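Local coordinates for protein ADP-ribosylation factor guanine nucleotide-exchange factor SEC7 (PDB 4OIY) that activates the small GTPase ARF1 at the trans-Golgi network by guanine nucleotide exchange, through its Sec7 domain, and so takes part in vesicle budding and traffic through the Golgi, at residues V78-L92 and M112-P124. Numbering follows the deposited sequence.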
ATOM      1  N   VAL A  78       7.740  -0.428   1.733  1.00 10.25           N
ATOM      2  CA  VAL A  78       7.399   0.953   1.373  1.00 10.44           C
ATOM      3  C   VAL A  78       8.639   1.685   0.854  1.00 11.40           C
ATOM      4  O   VAL A  78       8.542   2.455  -0.093  1.00 11.16           O
ATOM      5  CB  VAL A  78       6.760   1.740   2.543  1.00 10.31           C
ATOM      6  CG1 VAL A  78       6.338   3.130   2.085  1.00 10.36           C
ATOM      7  CG2 VAL A  78       5.550   0.994   3.094  1.00 10.23           C
ATOM      8  N   ASP A  79       9.796   1.415   1.451  1.00 12.67           N
ATOM      9  CA  ASP A  79      11.045   2.074   1.042  1.00 14.13           C
ATOM     10  C   ASP A  79      11.462   1.763  -0.392  1.00 14.02           C
ATOM     11  O   ASP A  79      12.246   2.518  -0.969  1.00 14.82           O
ATOM     12  CB  ASP A  79      12.210   1.696   1.968  1.00 15.60           C
ATOM     13  CG  ASP A  79      12.193   2.437   3.284  1.00 17.01           C
ATOM     14  OD1 ASP A  79      11.421   3.406   3.451  1.00 18.34           O
ATOM     15  OD2 ASP A  79      12.994   2.042   4.167  1.00 19.33           O
ATOM     16  N   GLU A  80      10.975   0.656  -0.955  1.00 13.67           N
ATOM     17  CA  GLU A  80      11.281   0.288  -2.344  1.00 13.89           C
ATOM     18  C   GLU A  80      10.524   1.116  -3.381  1.00 13.69           C
ATOM     19  O   GLU A  80      10.898   1.136  -4.551  1.00 14.11           O
ATOM     20  CB  GLU A  80      11.011  -1.200  -2.570  1.00 14.68           C
ATOM     21  CG  GLU A  80      11.966  -2.093  -1.806  1.00 15.40           C
ATOM     22  CD  GLU A  80      13.391  -1.939  -2.295  1.00 16.47           C
ATOM     23  OE1 GLU A  80      13.611  -2.076  -3.513  1.00 17.72           O
ATOM     24  OE2 GLU A  80      14.280  -1.670  -1.463  1.00 17.83           O
ATOM     25  N   PHE A  81       9.474   1.806  -2.958  1.00 12.77           N
ATOM     26  CA  PHE A  81       8.680   2.612  -3.876  1.00 12.59           C
ATOM     27  C   PHE A  81       9.365   3.937  -4.157  1.00 12.93           C
ATOM     28  O   PHE A  81       9.959   4.550  -3.256  1.00 13.26           O
ATOM     29  CB  PHE A  81       7.284   2.881  -3.310  1.00 11.98           C
ATOM     30  CG  PHE A  81       6.370   1.700  -3.381  1.00 11.56           C
ATOM     31  CD1 PHE A  81       6.506   0.665  -2.476  1.00 11.15           C
ATOM     32  CD2 PHE A  81       5.382   1.618  -4.355  1.00 11.25           C
ATOM     33  CE1 PHE A  81       5.678  -0.435  -2.534  1.00 11.23           C
ATOM     34  CE2 PHE A  81       4.558   0.513  -4.429  1.00 11.16           C
ATOM     35  CZ  PHE A  81       4.701  -0.511  -3.505  1.00 10.97           C
ATOM     36  N   ASP A  82       9.276   4.371  -5.411  1.00 13.71           N
ATOM     37  CA  ASP A  82       9.724   5.699  -5.792  1.00 14.55           C
ATOM     38  C   ASP A  82       8.501   6.551  -6.085  1.00 14.13           C
ATOM     39  O   ASP A  82       7.890   6.420  -7.138  1.00 14.97           O
ATOM     40  CB  ASP A  82      10.642   5.631  -7.012  1.00 16.08           C
ATOM     41  CG  ASP A  82      11.316   6.960  -7.311  1.00 17.82           C
ATOM     42  OD1 ASP A  82      11.077   7.943  -6.572  1.00 19.28           O
ATOM     43  OD2 ASP A  82      12.108   7.015  -8.283  1.00 20.24           O
ATOM     44  N   PHE A  83       8.144   7.409  -5.132  1.00 12.83           N
ATOM     45  CA  PHE A  83       7.021   8.336  -5.285  1.00 12.58           C
ATOM     46  C   PHE A  83       7.463   9.716  -5.757  1.00 12.89           C
ATOM     47  O   PHE A  83       6.650  10.632  -5.816  1.00 12.41           O
ATOM     48  CB  PHE A  83       6.279   8.504  -3.952  1.00 12.19           C
ATOM     49  CG  PHE A  83       5.752   7.221  -3.359  1.00 11.60           C
ATOM     50  CD1 PHE A  83       5.015   6.318  -4.125  1.00 11.39           C
ATOM     51  CD2 PHE A  83       5.954   6.940  -2.019  1.00 11.59           C
ATOM     52  CE1 PHE A  83       4.512   5.154  -3.562  1.00 11.36           C
ATOM     53  CE2 PHE A  83       5.454   5.773  -1.457  1.00 11.49           C
ATOM     54  CZ  PHE A  83       4.731   4.884  -2.231  1.00 11.11           C
ATOM     55  N   THR A  84       8.739   9.876  -6.098  1.00 13.77           N
ATOM     56  CA  THR A  84       9.257  11.200  -6.450  1.00 14.89           C
ATOM     57  C   THR A  84       8.507  11.787  -7.651  1.00 15.13           C
ATOM     58  O   THR A  84       8.411  11.160  -8.697  1.00 15.42           O
ATOM     59  CB  THR A  84      10.769  11.155  -6.752  1.00 15.37           C
ATOM     60  OG1 THR A  84      11.463  10.559  -5.646  1.00 16.82           O
ATOM     61  CG2 THR A  84      11.309  12.569  -6.979  1.00 15.89           C
ATOM     62  N   GLY A  85       7.950  12.985  -7.474  1.00 15.47           N
ATOM     63  CA  GLY A  85       7.246  13.692  -8.548  1.00 15.99           C
ATOM     64  C   GLY A  85       5.810  13.271  -8.824  1.00 15.74           C
ATOM     65  O   GLY A  85       5.146  13.850  -9.688  1.00 17.16           O
ATOM     66  N   MET A  86       5.321  12.261  -8.110  1.00 15.50           N
ATOM     67  CA  MET A  86       3.946  11.781  -8.285  1.00 14.87           C
ATOM     68  C   MET A  86       2.987  12.614  -7.465  1.00 13.14           C
ATOM     69  O   MET A  86       3.352  13.084  -6.392  1.00 12.54           O
ATOM     70  CB  MET A  86       3.808  10.347  -7.784  1.00 16.23           C
ATOM     71  CG  MET A  86       4.531   9.313  -8.606  1.00 17.54           C
ATOM     72  SD  MET A  86       4.091   7.687  -7.986  1.00 20.41           S
ATOM     73  CE  MET A  86       5.119   6.671  -9.037  1.00 21.06           C
ATOM     74  N   SER A  87       1.748  12.755  -7.933  1.00 11.83           N
ATOM     75  CA  SER A  87       0.696  13.273  -7.064  1.00 11.29           C
ATOM     76  C   SER A  87       0.470  12.260  -5.943  1.00 10.65           C
ATOM     77  O   SER A  87       0.804  11.078  -6.080  1.00 10.62           O
ATOM     78  CB  SER A  87      -0.605  13.501  -7.818  1.00 11.61           C
ATOM     79  OG  SER A  87      -1.280  12.286  -8.067  1.00 12.08           O
ATOM     80  N   ILE A  88      -0.095  12.717  -4.833  1.00  9.87           N
ATOM     81  CA  ILE A  88      -0.379  11.790  -3.741  1.00  9.81           C
ATOM     82  C   ILE A  88      -1.341  10.687  -4.200  1.00  9.49           C
ATOM     83  O   ILE A  88      -1.233   9.541  -3.736  1.00  9.34           O
ATOM     84  CB  ILE A  88      -0.873  12.502  -2.467  1.00  9.82           C
ATOM     85  CG1 ILE A  88      -0.939  11.514  -1.289  1.00  9.97           C
ATOM     86  CG2 ILE A  88      -2.224  13.165  -2.691  1.00 10.05           C
ATOM     87  CD1 ILE A  88      -1.240  12.163   0.044  1.00 10.03           C
ATOM     88  N   VAL A  89      -2.242  11.001  -5.136  1.00  9.44           N
ATOM     89  CA  VAL A  89      -3.141   9.975  -5.684  1.00  9.46           C
ATOM     90  C   VAL A  89      -2.381   8.923  -6.500  1.00  9.83           C
ATOM     91  O   VAL A  89      -2.631   7.733  -6.358  1.00  9.51           O
ATOM     92  CB  VAL A  89      -4.284  10.606  -6.507  1.00  9.61           C
ATOM     93  CG1 VAL A  89      -5.031   9.558  -7.339  1.00  9.58           C
ATOM     94  CG2 VAL A  89      -5.231  11.337  -5.577  1.00  9.77           C
ATOM     95  N   ASP A  90      -1.457   9.352  -7.349  1.00 10.37           N
ATOM     96  CA  ASP A  90      -0.692   8.398  -8.139  1.00 11.16           C
ATOM     97  C   ASP A  90       0.194   7.531  -7.256  1.00 10.55           C
ATOM     98  O   ASP A  90       0.329   6.329  -7.489  1.00 10.43           O
ATOM     99  CB  ASP A  90       0.090   9.113  -9.239  1.00 12.57           C
ATOM    100  CG  ASP A  90      -0.790   9.439 -10.453  1.00 13.94           C
ATOM    101  OD1 ASP A  90      -1.856   8.803 -10.621  1.00 16.97           O
ATOM    102  OD2 ASP A  90      -0.419  10.323 -11.232  1.00 16.83           O
ATOM    103  N   ALA A  91       0.754   8.129  -6.210  1.00 10.10           N
ATOM    104  CA  ALA A  91       1.539   7.372  -5.235  1.00 10.14           C
ATOM    105  C   ALA A  91       0.680   6.354  -4.499  1.00 10.05           C
ATOM    106  O   ALA A  91       1.050   5.195  -4.399  1.00  9.49           O
ATOM    107  CB  ALA A  91       2.216   8.308  -4.249  1.00 10.31           C
ATOM    108  N   LEU A  92      -0.482   6.790  -4.025  1.00 10.17           N
ATOM    109  CA  LEU A  92      -1.421   5.893  -3.348  1.00 10.74           C
ATOM    110  C   LEU A  92      -1.885   4.748  -4.259  1.00 11.10           C
ATOM    111  O   LEU A  92      -2.028   3.604  -3.807  1.00 10.70           O
ATOM    112  CB  LEU A  92      -2.634   6.685  -2.872  1.00 11.16           C
ATOM    113  CG  LEU A  92      -3.521   6.076  -1.791  1.00 11.96           C
ATOM    114  CD1 LEU A  92      -2.725   5.866  -0.517  1.00 11.90           C
ATOM    115  CD2 LEU A  92      -4.701   6.999  -1.553  1.00 12.33           C
ATOM    116  N   MET A 112      -0.245   3.311   6.440  1.00  8.82           N
ATOM    117  CA  MET A 112      -0.534   4.630   5.908  1.00  9.14           C
ATOM    118  C   MET A 112       0.404   5.676   6.477  1.00  9.17           C
ATOM    119  O   MET A 112       0.738   6.636   5.781  1.00  8.64           O
ATOM    120  CB  MET A 112      -2.012   4.984   6.108  1.00  9.86           C
ATOM    121  CG  MET A 112      -2.953   3.948   5.471  1.00 10.26           C
ATOM    122  SD  MET A 112      -2.492   3.407   3.801  1.00 11.77           S
ATOM    123  CE  MET A 112      -2.600   4.997   3.024  1.00 11.48           C
ATOM    124  N   LEU A 113       0.860   5.489   7.718  1.00  9.17           N
ATOM    125  CA  LEU A 113       1.858   6.407   8.278  1.00  9.76           C
ATOM    126  C   LEU A 113       3.194   6.272   7.559  1.00  9.35           C
ATOM    127  O   LEU A 113       3.829   7.281   7.242  1.00  9.17           O
ATOM    128  CB  LEU A 113       2.035   6.235   9.790  1.00 10.50           C
ATOM    129  CG  LEU A 113       3.065   7.182  10.423  1.00 11.44           C
ATOM    130  CD1 LEU A 113       2.713   8.647  10.197  1.00 11.83           C
ATOM    131  CD2 LEU A 113       3.198   6.861  11.905  1.00 11.83           C
ATOM    132  N   LYS A 114       3.615   5.040   7.282  1.00  9.13           N
ATOM    133  CA  LYS A 114       4.867   4.826   6.562  1.00  9.13           C
ATOM    134  C   LYS A 114       4.766   5.338   5.126  1.00  8.55           C
ATOM    135  O   LYS A 114       5.705   5.952   4.619  1.00  8.17           O
ATOM    136  CB  LYS A 114       5.256   3.353   6.568  1.00  9.99           C
ATOM    137  CG  LYS A 114       6.566   3.049   5.866  1.00 11.00           C
ATOM    138  CD  LYS A 114       7.782   3.699   6.513  1.00 12.12           C
ATOM    139  CE  LYS A 114       9.034   3.347   5.722  1.00 13.30           C
ATOM    140  NZ  LYS A 114      10.254   4.069   6.164  1.00 14.31           N
ATOM    141  N   PHE A 115       3.635   5.084   4.471  1.00  8.17           N
ATOM    142  CA  PHE A 115       3.381   5.658   3.152  1.00  8.25           C
ATOM    143  C   PHE A 115       3.529   7.177   3.184  1.00  8.30           C
ATOM    144  O   PHE A 115       4.228   7.755   2.350  1.00  8.17           O
ATOM    145  CB  PHE A 115       1.989   5.286   2.648  1.00  8.29           C
ATOM    146  CG  PHE A 115       1.553   6.086   1.460  1.00  8.20           C
ATOM    147  CD1 PHE A 115       1.990   5.738   0.193  1.00  8.28           C
ATOM    148  CD2 PHE A 115       0.751   7.207   1.610  1.00  8.14           C
ATOM    149  CE1 PHE A 115       1.630   6.487  -0.901  1.00  8.41           C
ATOM    150  CE2 PHE A 115       0.390   7.968   0.510  1.00  8.39           C
ATOM    151  CZ  PHE A 115       0.834   7.600  -0.746  1.00  8.37           C
ATOM    152  N   ALA A 116       2.880   7.817   4.151  1.00  8.34           N
ATOM    153  CA  ALA A 116       2.899   9.281   4.254  1.00  8.86           C
ATOM    154  C   ALA A 116       4.320   9.783   4.452  1.00  9.46           C
ATOM    155  O   ALA A 116       4.729  10.759   3.831  1.00  9.16           O
ATOM    156  CB  ALA A 116       2.007   9.747   5.400  1.00  8.84           C
ATOM    157  N   GLU A 117       5.074   9.116   5.313  1.00 10.39           N
ATOM    158  CA  GLU A 117       6.454   9.513   5.574  1.00 11.39           C
ATOM    159  C   GLU A 117       7.314   9.411   4.320  1.00 11.35           C
ATOM    160  O   GLU A 117       8.092  10.322   4.022  1.00 11.31           O
ATOM    161  CB  GLU A 117       7.034   8.697   6.728  1.00 12.63           C
ATOM    162  CG  GLU A 117       6.451   9.108   8.071  1.00 14.49           C
ATOM    163  CD  GLU A 117       6.730   8.120   9.184  1.00 15.96           C
ATOM    164  OE1 GLU A 117       7.295   7.042   8.908  1.00 18.13           O
ATOM    165  OE2 GLU A 117       6.359   8.414  10.345  1.00 17.97           O
ATOM    166  N   ARG A 118       7.152   8.326   3.575  1.00 11.16           N
ATOM    167  CA  ARG A 118       7.907   8.113   2.338  1.00 11.53           C
ATOM    168  C   ARG A 118       7.500   9.151   1.314  1.00 10.96           C
ATOM    169  O   ARG A 118       8.348   9.741   0.642  1.00 10.46           O
ATOM    170  CB  ARG A 118       7.661   6.695   1.802  1.00 12.73           C
ATOM    171  CG  ARG A 118       8.344   6.341   0.484  1.00 14.42           C
ATOM    172  CD  ARG A 118       9.829   6.158   0.676  1.00 15.83           C
ATOM    173  NE  ARG A 118      10.500   5.710  -0.545  1.00 17.30           N
ATOM    174  CZ  ARG A 118      11.821   5.670  -0.700  1.00 19.00           C
ATOM    175  NH1 ARG A 118      12.630   6.037   0.286  1.00 19.98           N
ATOM    176  NH2 ARG A 118      12.336   5.251  -1.851  1.00 19.72           N
ATOM    177  N   PHE A 119       6.198   9.385   1.183  1.00 10.12           N
ATOM    178  CA  PHE A 119       5.734  10.360   0.201  1.00 10.01           C
ATOM    179  C   PHE A 119       6.315  11.746   0.470  1.00 10.50           C
ATOM    180  O   PHE A 119       6.793  12.415  -0.454  1.00 10.32           O
ATOM    181  CB  PHE A 119       4.206  10.447   0.144  1.00  9.66           C
ATOM    182  CG  PHE A 119       3.722  11.410  -0.899  1.00  9.42           C
ATOM    183  CD1 PHE A 119       3.604  11.014  -2.223  1.00  9.51           C
ATOM    184  CD2 PHE A 119       3.488  12.737  -0.578  1.00  9.83           C
ATOM    185  CE1 PHE A 119       3.213  11.911  -3.196  1.00  9.61           C
ATOM    186  CE2 PHE A 119       3.095  13.640  -1.551  1.00  9.62           C
ATOM    187  CZ  PHE A 119       2.950  13.223  -2.857  1.00  9.54           C
ATOM    188  N   VAL A 120       6.287  12.184   1.721  1.00 10.80           N
ATOM    189  CA  VAL A 120       6.798  13.528   2.014  1.00 11.73           C
ATOM    190  C   VAL A 120       8.320  13.588   1.893  1.00 12.43           C
ATOM    191  O   VAL A 120       8.859  14.618   1.488  1.00 12.68           O
ATOM    192  CB  VAL A 120       6.311  14.097   3.363  1.00 12.07           C
ATOM    193  CG1 VAL A 120       4.794  14.211   3.372  1.00 12.05           C
ATOM    194  CG2 VAL A 120       6.840  13.309   4.547  1.00 12.76           C
ATOM    195  N   ASP A 121       9.005  12.495   2.210  1.00 13.69           N
ATOM    196  CA  ASP A 121      10.470  12.452   2.109  1.00 15.12           C
ATOM    197  C   ASP A 121      10.914  12.658   0.669  1.00 15.40           C
ATOM    198  O   ASP A 121      11.913  13.341   0.403  1.00 15.80           O
ATOM    199  CB  ASP A 121      11.011  11.118   2.628  1.00 16.48           C
ATOM    200  CG  ASP A 121      12.533  11.084   2.690  1.00 18.11           C
ATOM    201  OD1 ASP A 121      13.139  12.052   3.197  1.00 20.13           O
ATOM    202  OD2 ASP A 121      13.114  10.077   2.248  1.00 20.40           O
ATOM    203  N   GLN A 122      10.156  12.089  -0.255  1.00 15.09           N
ATOM    204  CA  GLN A 122      10.507  12.114  -1.666  1.00 15.30           C
ATOM    205  C   GLN A 122       9.899  13.289  -2.406  1.00 14.97           C
ATOM    206  O   GLN A 122      10.264  13.557  -3.551  1.00 15.77           O
ATOM    207  CB  GLN A 122      10.064  10.820  -2.317  1.00 16.47           C
ATOM    208  CG  GLN A 122      10.781   9.622  -1.741  1.00 17.34           C
ATOM    209  CD  GLN A 122      10.509   8.393  -2.556  1.00 18.62           C
ATOM    210  OE1 GLN A 122       9.364   7.971  -2.675  1.00 19.30           O
ATOM    211  NE2 GLN A 122      11.555   7.826  -3.155  1.00 20.32           N
ATOM    212  N   ASN A 123       8.962  13.977  -1.766  1.00 14.12           N
ATOM    213  CA  ASN A 123       8.336  15.152  -2.355  1.00 13.86           C
ATOM    214  C   ASN A 123       8.353  16.308  -1.372  1.00 14.03           C
ATOM    215  O   ASN A 123       7.307  16.750  -0.900  1.00 13.19           O
ATOM    216  CB  ASN A 123       6.916  14.823  -2.784  1.00 13.74           C
ATOM    217  CG  ASN A 123       6.883  13.791  -3.883  1.00 13.79           C
ATOM    218  OD1 ASN A 123       7.167  14.093  -5.044  1.00 14.76           O
ATOM    219  ND2 ASN A 123       6.561  12.557  -3.524  1.00 13.12           N
ATOM    220  N   PRO A 124       9.557  16.812  -1.059  1.00 14.77           N
ATOM    221  CA  PRO A 124       9.657  17.921  -0.122  1.00 15.33           C
ATOM    222  C   PRO A 124       8.908  19.142  -0.647  1.00 15.64           C
ATOM    223  O   PRO A 124       8.872  19.379  -1.858  1.00 15.88           O
ATOM    224  CB  PRO A 124      11.167  18.190  -0.044  1.00 15.52           C
ATOM    225  CG  PRO A 124      11.735  17.622  -1.290  1.00 15.58           C
ATOM    226  CD  PRO A 124      10.861  16.454  -1.646  1.00 15.14           C
TER
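Val-78, on the last turn of helix 68-79, and Lys-114 lie alongside each other, their side chains running in opposing directions, with Val-78 CB 3.6 Å from Lys-114 CG, while Val-78 CG1 rests on Arg-118 CB. Beside it, Asp-79 OD1 takes Lys-114 NZ on its syn side, somewhat out of the carboxylate plane, in a 3.0 Å salt bridge. Arg-118 turns the edge bearing NE and NH2 to the Phe-81 carbonyl, and both nitrogens donate to Phe-81 O, at 3.0 and 2.8 Å, with that oxygen in the guanidinium plane. The Gln-122 amide lies over one guanidinium face and the Asp-79 carbonyl over the other. Asp-82 forms an Asx turn, OD1 accepting from Thr-84 N and OG1. Phe-83 N donates to Gln-122 OE1 (2.8 Å) from above the amide plane. The Phe-83 ring carries Phe-81 CB on one face and, on the other, the edge of Phe-115 in an offset edge-to-face pair with planes at 67°. Asn-123 spans the type II turn from Phe-83 to Met-86: ND2 reaches Phe-83 O from the face opposite to Met-86 N, and OD1 receives Gly-85 N on a lone pair at 2.8 Å. A further bond from ND2 to Phe-119 O fixes the amide's rotation. Ile-88 sets CB over the Phe-119 ring in a CH-pi contact, with Asn-123 ND2 over the other face. Ala-91 CB fits between Phe-119 and Phe-115. Leu-92 lays CD1 over the Phe-115 face, CG being anti to the backbone N (chi1 -161°) and the chain bent at chi2 (62°); CD1 is also 3.6 Å from Met-112 CE. In the all-helical Sec7 domain, Arg-118, Gln-122 and Asn-123 thus bind the backbone linking helices 68-79 and 88-96, while Phe-115 and Phe-119 pack against helix 88-96.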